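Local coordinates for protein inositol monophosphatase (Staphylococcus aureus, PDB 5DW8) that probably hydrolyses inositol monophosphates to inositol and phosphate and binds adenosine-2'-monophosphate beside two calcium ions, at residues V87-P92 against G111-G116; D91-T96 against E104-S109; R211-D216 against S242-I247. All coordinates share one frame; numbering follows the deposited sequence.

Contact 1. Residues V87-P92 against G111-G116; sequences VWVVDP and GIYIDG. With CA (calcium ion), chain E; CA (calcium ion), chain C.
Ile112 lies along one face of the Trp88 indole, the two side chains running side by side and pointing the same way from neighbouring antiparallel strands. Its terminal methyl CD1 sits 3.9 Å from the centroid of the six-membered ring and only 5° off the ring normal, a CH-pi contact over the face, while Ile112 CG1 rests 4.0 Å from Trp88 CD2 where the two rings fuse. Trp88 CG and Ile112 CG1 both stand anti to their own carbonyl carbon (chi1 -58° and -65°), which keeps the indole and the isoleucine chain alongside each other. They form a non-hydrogen-bonded pair, flanked by two hydrogen-bonded ones. In the first, Val87 N reaches Tyr113 O at 2.9 Å and Tyr113 N returns to Val87 O; in the second, Val89 N meets Gly111 O at 3.0 Å and Gly111 N gives a longer bond of 3.2 Å to Val89 O. On the other face of the sheet Val89 CG1 comes obliquely to the Tyr113 ring, 4.3 Å from CD2. At its far end the strand of Val87 delivers Asp91 to both calcium ions. Helix 11-32 covers the Trp88-Ile112 face, with Ile61 of helix 44-64 also touching the indole; Trp215 and Ala218 of helix 214-226 cover Val89, and strands 69-72 and 117-125 continue the sheet on either side.

Contact 2. Residues D91-T96 against E104-S109; sequences DPIDGT and ENFAIS. With CA (calcium ion), chain C; CA (calcium ion), chain E; 2AM (adenosine-2'-monophosphate), chain D.
Asp91 N bonds Ser109 O and Ser109 N returns to Asp91 O, while the Asp91 side chain bridges two metals: OD1 binds one calcium ion at 2.3 Å and OD2 the other at 2.2 Å. With CG anti to the backbone N (chi1 -179°), the carboxylate extends from the strand toward both ions. Ile93 O, a backbone carbonyl, joins OD1 on the first calcium, Asp216 OD2 joins OD2 on the second, and phosphate oxygen O3P of adenosine-2'-monophosphate binds both. The nucleotide is also held by protein groups: its O3' hydroxyl donates to Asp94 OD1 at 2.6 Å, and the N-H groups of Gly95 and Thr96 converge on O1P, Gly95 N at 2.7 Å. Asp94 OD2 is engaged by Ser191 OG and Ala193 N, which helps fix the carboxylate's rotation.

Next to the site, a second hydrogen-bonded antiparallel pair joins Asp94 and Ala107, where Asp94 N meets Ala107 O at 2.8 Å. The register slips by one residue between this pair and that of Asp91 and Ser109, a beta bulge that takes in Pro92 and Ile93. At the bulge Ile108 CG1 packs against Pro92 O, and Ile93 CG2 lies 4.1 Å from Phe106 CB, the two side chains alongside each other. Phe106 also meets Phe99 edge-to-face.

The sequence Asp-Pro-Ile-Asp-Gly-Thr belongs to the metal-binding sequence motif of the inositol monophosphatase family. Gly95 is the N-cap of helix 96-102, so the phosphate lies at a helix N-terminus whose dipole, together with the two calcium ions, would probably offset the anion's charge and polarise its P-O bonds.

Contact 3. Residues R211-D216 against S242-I247; sequences RLQPWD and SGPNSI. With CA (calcium ion), chain E; 2AM (adenosine-2'-monophosphate), chain D.
Asn245 N donates to Leu212 O at 3.1 Å, in the carbonyl plane and with an N-H...O angle of 157°; Leu212 N returns a bent, weak bond to Asn245 O. Together they make one antiparallel hydrogen-bonded bridge, a short beta pairing that ties the short strand 211-212, just ahead of helix 214-226, to strand 245-250 in the inositol monophosphatase fold. The same Asn245 O also receives a CA-H...O contact from Arg211. Asn245 OD1 turns back to accept Ser246 N within its own segment and is also bonded to Asn233 ND2.

Side chains pack beside the bridge. Leu212 and Ile247 cross at about a right angle, Leu212 CB resting 3.6 Å from Ile247 CG1, and Phe217 of helix 214-226 touches both. Gln213 and Pro244 run side by side, with the amide oxygen OE1 of Gln213 3.3 Å from Pro244 CB. Pro214 CG and CD rest on the backbone of Gly243 and Pro244.

The segment 211-216 also lines the nucleotide pocket. Arg211 bends at chi2 and chi3, which carries its guanidinium over the adenine: C4 of the base lies over one face of the guanidinium, offset toward its rim. Leu212 CD1 borders the ribose. Gln213 N makes a weak bond to Asp216 OD1 and Asp216 N bonds Gln213 O at 2.8 Å, folding the chain back at Gln213. Asp216 OD2 lies 2.3 Å from the calcium ion it shares with Asp91, which also takes O2' of the nucleotide at 2.6 Å.

In the fold
Contacts 1 and 2 follow one another along strand 107-114 and share Asp91 and Pro92: both are buried, but contact 1 is a regular apolar ladder in the seven-stranded sheet, whereas contact 2 bends through a bulge into the metal site. Contact 3, only partly buried, involves strand 245-250 of the five-stranded sheet and has an exposed proline at its rim. It nevertheless returns to the first two: Trp215 packs on Val89, and Asp216 joins Asp91 at one calcium ion, with Asp94 nearby. The nucleotide is thus met by contacts 2 and 3, its phosphate held by contact 2 and its base covered by the arginine of contact 3.

Contact 1. Residues V87-P92 against G111-G116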
# COMPACT_ATOMS: atom_id res chain seq x y z
N VAL A 87 -30.80 9.13 0.49
CA VAL A 87 -29.71 9.73 1.22
C VAL A 87 -28.36 9.37 0.66
O VAL A 87 -27.98 8.20 0.67
CB VAL A 87 -29.77 9.26 2.67
CG1 VAL A 87 -28.50 9.67 3.43
CG2 VAL A 87 -31.04 9.78 3.31
N TRP A 88 -27.64 10.39 0.20
CA TRP A 88 -26.29 10.21 -0.31
C TRP A 88 -25.29 10.49 0.82
O TRP A 88 -25.34 11.57 1.43
CB TRP A 88 -25.99 11.17 -1.45
CG TRP A 88 -26.88 11.11 -2.67
CD1 TRP A 88 -28.23 11.27 -2.71
CD2 TRP A 88 -26.45 10.99 -4.04
NE1 TRP A 88 -28.67 11.23 -4.01
CE2 TRP A 88 -27.61 11.04 -4.84
CE3 TRP A 88 -25.20 10.80 -4.66
CZ2 TRP A 88 -27.56 10.93 -6.22
CZ3 TRP A 88 -25.15 10.67 -6.01
CH2 TRP A 88 -26.32 10.74 -6.79
N VAL A 89 -24.41 9.51 1.11
CA VAL A 89 -23.32 9.71 2.05
C VAL A 89 -22.02 9.65 1.31
O VAL A 89 -21.64 8.62 0.71
CB VAL A 89 -23.40 8.86 3.36
CG1 VAL A 89 -24.31 7.66 3.24
CG2 VAL A 89 -22.03 8.50 3.93
N VAL A 90 -21.34 10.79 1.30
CA VAL A 90 -20.24 10.99 0.41
C VAL A 90 -19.01 11.48 1.13
O VAL A 90 -19.11 12.27 2.08
CB VAL A 90 -20.63 11.90 -0.79
CG1 VAL A 90 -21.90 12.67 -0.51
CG2 VAL A 90 -19.50 12.84 -1.22
N ASP A 91 -17.87 11.01 0.67
CA ASP A 91 -16.58 11.55 1.11
C ASP A 91 -15.85 11.97 -0.13
O ASP A 91 -15.56 11.12 -0.96
CB ASP A 91 -15.76 10.49 1.84
CG ASP A 91 -14.43 11.03 2.34
OD1 ASP A 91 -14.14 12.23 2.10
OD2 ASP A 91 -13.67 10.23 2.97
N PRO A 92 -15.58 13.26 -0.31
CA PRO A 92 -15.16 13.56 -1.65
C PRO A 92 -13.75 13.10 -1.84
O PRO A 92 -13.43 12.68 -2.92
CB PRO A 92 -15.32 15.08 -1.77
CG PRO A 92 -15.94 15.54 -0.52
CD PRO A 92 -15.63 14.48 0.51
N GLY A 111 -22.26 6.06 -1.04
CA GLY A 111 -23.32 5.12 -0.90
C GLY A 111 -24.63 5.89 -0.96
O GLY A 111 -24.71 7.02 -0.48
N ILE A 112 -25.64 5.27 -1.58
CA ILE A 112 -26.99 5.84 -1.69
C ILE A 112 -27.90 4.88 -0.95
O ILE A 112 -27.88 3.69 -1.19
CB ILE A 112 -27.46 6.00 -3.14
CG1 ILE A 112 -26.60 7.04 -3.86
CG2 ILE A 112 -28.92 6.46 -3.18
CD1 ILE A 112 -26.63 6.96 -5.37
N TYR A 113 -28.65 5.43 -0.02
CA TYR A 113 -29.55 4.63 0.78
C TYR A 113 -30.94 5.16 0.47
O TYR A 113 -31.09 6.28 0.00
CB TYR A 113 -29.18 4.75 2.26
CG TYR A 113 -27.93 3.96 2.59
CD1 TYR A 113 -27.97 2.85 3.43
CD2 TYR A 113 -26.69 4.29 2.02
CE1 TYR A 113 -26.82 2.10 3.72
CE2 TYR A 113 -25.54 3.54 2.30
CZ TYR A 113 -25.61 2.45 3.15
OH TYR A 113 -24.47 1.73 3.43
N ILE A 114 -31.94 4.31 0.62
CA ILE A 114 -33.32 4.72 0.40
C ILE A 114 -34.04 4.16 1.59
O ILE A 114 -33.83 3.02 1.93
CB ILE A 114 -33.88 4.19 -0.92
CG1 ILE A 114 -33.02 4.71 -2.08
CG2 ILE A 114 -35.34 4.62 -1.13
CD1 ILE A 114 -33.60 4.45 -3.46
N ASP A 115 -34.81 5.00 2.27
CA ASP A 115 -35.51 4.62 3.49
C ASP A 115 -34.66 3.82 4.47
O ASP A 115 -35.17 2.91 5.11
CB ASP A 115 -36.74 3.79 3.13
CG ASP A 115 -37.66 4.50 2.18
OD1 ASP A 115 -37.43 5.72 1.94
OD2 ASP A 115 -38.60 3.86 1.70
N GLY A 116 -33.38 4.15 4.59
CA GLY A 116 -32.49 3.39 5.50
C GLY A 116 -31.89 2.14 4.89
O GLY A 116 -30.96 1.55 5.45
CA CA E . -12.48 10.16 4.87
CA CA C . -12.28 13.01 3.14

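Contact 2. Residues D91-T96 against E104-S109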
# COMPACT_ATOMS: atom_id res chain seq x y z
N ASP A 91 -17.87 11.01 0.67
CA ASP A 91 -16.58 11.55 1.11
C ASP A 91 -15.85 11.97 -0.13
O ASP A 91 -15.56 11.12 -0.96
CB ASP A 91 -15.76 10.49 1.84
CG ASP A 91 -14.43 11.03 2.34
OD1 ASP A 91 -14.14 12.23 2.10
OD2 ASP A 91 -13.67 10.23 2.97
N PRO A 92 -15.58 13.26 -0.31
CA PRO A 92 -15.16 13.56 -1.65
C PRO A 92 -13.75 13.10 -1.84
O PRO A 92 -13.43 12.68 -2.92
CB PRO A 92 -15.32 15.08 -1.77
CG PRO A 92 -15.94 15.54 -0.52
CD PRO A 92 -15.63 14.48 0.51
N ILE A 93 -12.91 13.17 -0.80
CA ILE A 93 -11.57 12.56 -0.84
C ILE A 93 -11.25 11.66 0.38
O ILE A 93 -10.89 12.15 1.46
CB ILE A 93 -10.46 13.61 -1.03
CG1 ILE A 93 -10.59 14.30 -2.39
CG2 ILE A 93 -9.07 12.96 -0.98
CD1 ILE A 93 -11.25 15.66 -2.32
N ASP A 94 -11.37 10.35 0.19
CA ASP A 94 -10.82 9.41 1.13
C ASP A 94 -9.37 9.18 0.80
O ASP A 94 -9.05 8.72 -0.30
CB ASP A 94 -11.59 8.10 1.09
CG ASP A 94 -11.35 7.27 2.33
OD1 ASP A 94 -11.24 7.85 3.41
OD2 ASP A 94 -11.23 6.05 2.22
N GLY A 95 -8.49 9.50 1.76
CA GLY A 95 -7.03 9.44 1.61
C GLY A 95 -6.44 10.81 1.33
O GLY A 95 -5.72 10.98 0.36
N THR A 96 -6.73 11.79 2.18
CA THR A 96 -6.23 13.17 1.98
C THR A 96 -4.73 13.22 2.02
O THR A 96 -4.11 13.88 1.19
CB THR A 96 -6.75 14.23 3.02
OG1 THR A 96 -6.49 13.81 4.37
CG2 THR A 96 -8.23 14.47 2.85
N GLU A 104 -2.14 10.40 -5.58
CA GLU A 104 -2.77 9.18 -6.05
C GLU A 104 -3.21 8.34 -4.85
O GLU A 104 -3.09 8.78 -3.73
CB GLU A 104 -1.81 8.39 -6.95
CG GLU A 104 -0.90 7.40 -6.24
CD GLU A 104 0.20 6.90 -7.13
OE1 GLU A 104 1.20 6.35 -6.62
OE2 GLU A 104 0.07 7.06 -8.35
N ASN A 105 -3.71 7.14 -5.09
CA ASN A 105 -4.32 6.30 -4.03
C ASN A 105 -5.36 6.99 -3.15
O ASN A 105 -5.35 6.81 -1.94
CB ASN A 105 -3.22 5.68 -3.16
CG ASN A 105 -2.16 4.97 -3.99
OD1 ASN A 105 -2.49 4.22 -4.90
ND2 ASN A 105 -0.89 5.25 -3.72
N PHE A 106 -6.23 7.80 -3.75
CA PHE A 106 -7.37 8.36 -3.04
C PHE A 106 -8.67 8.11 -3.83
O PHE A 106 -8.65 7.76 -5.01
CB PHE A 106 -7.13 9.86 -2.80
CG PHE A 106 -6.98 10.66 -4.05
CD1 PHE A 106 -8.11 11.16 -4.72
CD2 PHE A 106 -5.72 10.90 -4.60
CE1 PHE A 106 -7.98 11.87 -5.91
CE2 PHE A 106 -5.57 11.62 -5.78
CZ PHE A 106 -6.70 12.11 -6.43
N ALA A 107 -9.82 8.29 -3.19
CA ALA A 107 -11.10 7.93 -3.84
C ALA A 107 -12.30 8.72 -3.33
O ALA A 107 -12.32 9.19 -2.20
CB ALA A 107 -11.38 6.44 -3.68
N ILE A 108 -13.29 8.87 -4.19
CA ILE A 108 -14.52 9.48 -3.80
C ILE A 108 -15.37 8.28 -3.36
O ILE A 108 -15.33 7.22 -4.00
CB ILE A 108 -15.17 10.25 -4.97
CG1 ILE A 108 -14.15 11.26 -5.57
CG2 ILE A 108 -16.47 10.91 -4.51
CD1 ILE A 108 -14.62 12.12 -6.76
N SER A 109 -16.08 8.41 -2.26
CA SER A 109 -16.94 7.35 -1.80
C SER A 109 -18.36 7.87 -1.75
O SER A 109 -18.62 8.95 -1.22
CB SER A 109 -16.52 6.87 -0.43
OG SER A 109 -17.13 5.62 -0.14
CA CA C . -12.28 13.01 3.14
CA CA E . -12.48 10.16 4.87
P 2AM D . -9.70 10.88 5.17
O1P 2AM D . -8.45 10.50 4.24
O2P 2AM D . -9.07 11.73 6.41
O3P 2AM D . -10.70 11.62 4.35
C5' 2AM D . -6.65 7.14 6.99
O5' 2AM D . -5.71 6.15 6.56
C4' 2AM D . -8.03 6.57 6.66
O4' 2AM D . -8.91 6.65 7.83
C3' 2AM D . -8.73 7.40 5.61
O3' 2AM D . -9.72 6.58 5.02
C2' 2AM D . -9.28 8.54 6.51
O2' 2AM D . -10.22 9.44 5.85
C1' 2AM D . -9.92 7.70 7.60
N9 2AM D . -10.21 8.46 8.87
C8 2AM D . -11.38 8.48 9.50
N7 2AM D . -11.27 9.22 10.60
C5 2AM D . -10.01 9.67 10.65
C6 2AM D . -9.39 10.46 11.55
N6 2AM D . -10.13 10.88 12.57
N1 2AM D . -8.08 10.80 11.42
C2 2AM D . -7.37 10.31 10.32
N3 2AM D . -8.05 9.49 9.39
C4 2AM D . -9.35 9.20 9.58

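Contact 3. Residues R211-D216 against S242-I247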
# COMPACT_ATOMS: atom_id res chain seq x y z
N ARG A 211 -11.68 3.42 14.20
CA ARG A 211 -12.53 4.61 14.03
C ARG A 211 -12.65 4.98 12.58
O ARG A 211 -11.66 5.03 11.87
CB ARG A 211 -12.01 5.81 14.83
CG ARG A 211 -10.48 5.93 14.91
CD ARG A 211 -9.87 7.01 14.01
NE ARG A 211 -9.52 6.51 12.67
CZ ARG A 211 -8.52 6.97 11.91
NH1 ARG A 211 -7.71 7.93 12.35
NH2 ARG A 211 -8.32 6.42 10.72
N LEU A 212 -13.88 5.24 12.18
CA LEU A 212 -14.22 5.58 10.80
C LEU A 212 -15.61 6.26 10.80
O LEU A 212 -16.44 6.03 11.68
CB LEU A 212 -14.24 4.31 9.95
CG LEU A 212 -13.58 4.38 8.59
CD1 LEU A 212 -12.07 4.62 8.70
CD2 LEU A 212 -13.88 3.13 7.77
N GLN A 213 -15.86 7.09 9.82
CA GLN A 213 -17.10 7.82 9.79
C GLN A 213 -17.92 7.27 8.67
O GLN A 213 -17.38 6.72 7.72
CB GLN A 213 -16.82 9.32 9.60
CG GLN A 213 -16.22 9.99 10.86
CD GLN A 213 -17.28 10.60 11.76
OE1 GLN A 213 -18.40 10.11 11.84
NE2 GLN A 213 -16.94 11.71 12.40
N PRO A 214 -19.23 7.41 8.77
CA PRO A 214 -20.20 6.89 7.80
C PRO A 214 -19.79 6.98 6.32
O PRO A 214 -19.95 6.01 5.59
CB PRO A 214 -21.43 7.75 8.06
CG PRO A 214 -21.34 8.08 9.50
CD PRO A 214 -19.89 8.22 9.82
N TRP A 215 -19.34 8.15 5.87
CA TRP A 215 -18.91 8.36 4.48
C TRP A 215 -17.70 7.52 4.05
O TRP A 215 -17.55 7.22 2.86
CB TRP A 215 -18.61 9.85 4.20
CG TRP A 215 -17.80 10.51 5.27
CD1 TRP A 215 -16.44 10.46 5.43
CD2 TRP A 215 -18.29 11.32 6.35
NE1 TRP A 215 -16.06 11.17 6.53
CE2 TRP A 215 -17.17 11.72 7.11
CE3 TRP A 215 -19.55 11.76 6.73
CZ2 TRP A 215 -17.29 12.52 8.25
CZ3 TRP A 215 -19.67 12.59 7.86
CH2 TRP A 215 -18.54 12.95 8.61
N ASP A 216 -16.85 7.16 5.00
CA ASP A 216 -15.69 6.31 4.69
C ASP A 216 -16.04 4.85 4.36
O ASP A 216 -15.26 4.20 3.65
CB ASP A 216 -14.72 6.28 5.87
CG ASP A 216 -13.97 7.58 6.06
OD1 ASP A 216 -13.82 7.99 7.26
OD2 ASP A 216 -13.55 8.18 5.03
N SER A 242 -25.87 5.74 10.44
CA SER A 242 -26.32 6.72 11.47
C SER A 242 -25.24 7.25 12.39
O SER A 242 -25.47 8.25 13.05
CB SER A 242 -27.42 6.12 12.34
OG SER A 242 -26.94 4.98 13.02
N GLY A 243 -24.09 6.59 12.49
CA GLY A 243 -23.02 7.10 13.38
C GLY A 243 -21.63 6.48 13.14
O GLY A 243 -21.52 5.45 12.53
N PRO A 244 -20.57 7.13 13.66
CA PRO A 244 -19.22 6.55 13.48
C PRO A 244 -19.03 5.19 14.23
O PRO A 244 -19.91 4.75 15.00
CB PRO A 244 -18.29 7.64 14.04
CG PRO A 244 -19.14 8.42 15.02
CD PRO A 244 -20.56 8.33 14.52
N ASN A 245 -17.91 4.53 13.99
CA ASN A 245 -17.69 3.22 14.60
C ASN A 245 -16.31 2.68 14.31
O ASN A 245 -15.56 3.26 13.53
CB ASN A 245 -18.76 2.20 14.14
CG ASN A 245 -19.29 1.35 15.29
OD1 ASN A 245 -18.54 0.86 16.17
ND2 ASN A 245 -20.61 1.13 15.29
N SER A 246 -16.01 1.56 14.96
CA SER A 246 -14.84 0.76 14.67
C SER A 246 -15.22 -0.19 13.53
O SER A 246 -16.37 -0.27 13.18
CB SER A 246 -14.41 -0.01 15.91
OG SER A 246 -15.43 -0.88 16.39
N ILE A 247 -14.24 -0.87 12.94
CA ILE A 247 -14.45 -1.51 11.67
C ILE A 247 -13.63 -2.79 11.64
O ILE A 247 -12.46 -2.75 11.94
CB ILE A 247 -13.96 -0.59 10.53
CG1 ILE A 247 -14.67 0.79 10.55
CG2 ILE A 247 -14.01 -1.30 9.17
CD1 ILE A 247 -16.18 0.77 10.35
CA CA E . -12.48 10.16 4.87
P 2AM D . -9.70 10.88 5.17
O1P 2AM D . -8.45 10.50 4.24
O2P 2AM D . -9.07 11.73 6.41
O3P 2AM D . -10.70 11.62 4.35
C5' 2AM D . -6.65 7.14 6.99
O5' 2AM D . -5.71 6.15 6.56
C4' 2AM D . -8.03 6.57 6.66
O4' 2AM D . -8.91 6.65 7.83
C3' 2AM D . -8.73 7.40 5.61
O3' 2AM D . -9.72 6.58 5.02
C2' 2AM D . -9.28 8.54 6.51
O2' 2AM D . -10.22 9.44 5.85
C1' 2AM D . -9.92 7.70 7.60
N9 2AM D . -10.21 8.46 8.87
C8 2AM D . -11.38 8.48 9.50
N7 2AM D . -11.27 9.22 10.60
C5 2AM D . -10.01 9.67 10.65
C6 2AM D . -9.39 10.46 11.55
N6 2AM D . -10.13 10.88 12.57
N1 2AM D . -8.08 10.80 11.42
C2 2AM D . -7.37 10.31 10.32
N3 2AM D . -8.05 9.49 9.39
C4 2AM D . -9.35 9.20 9.58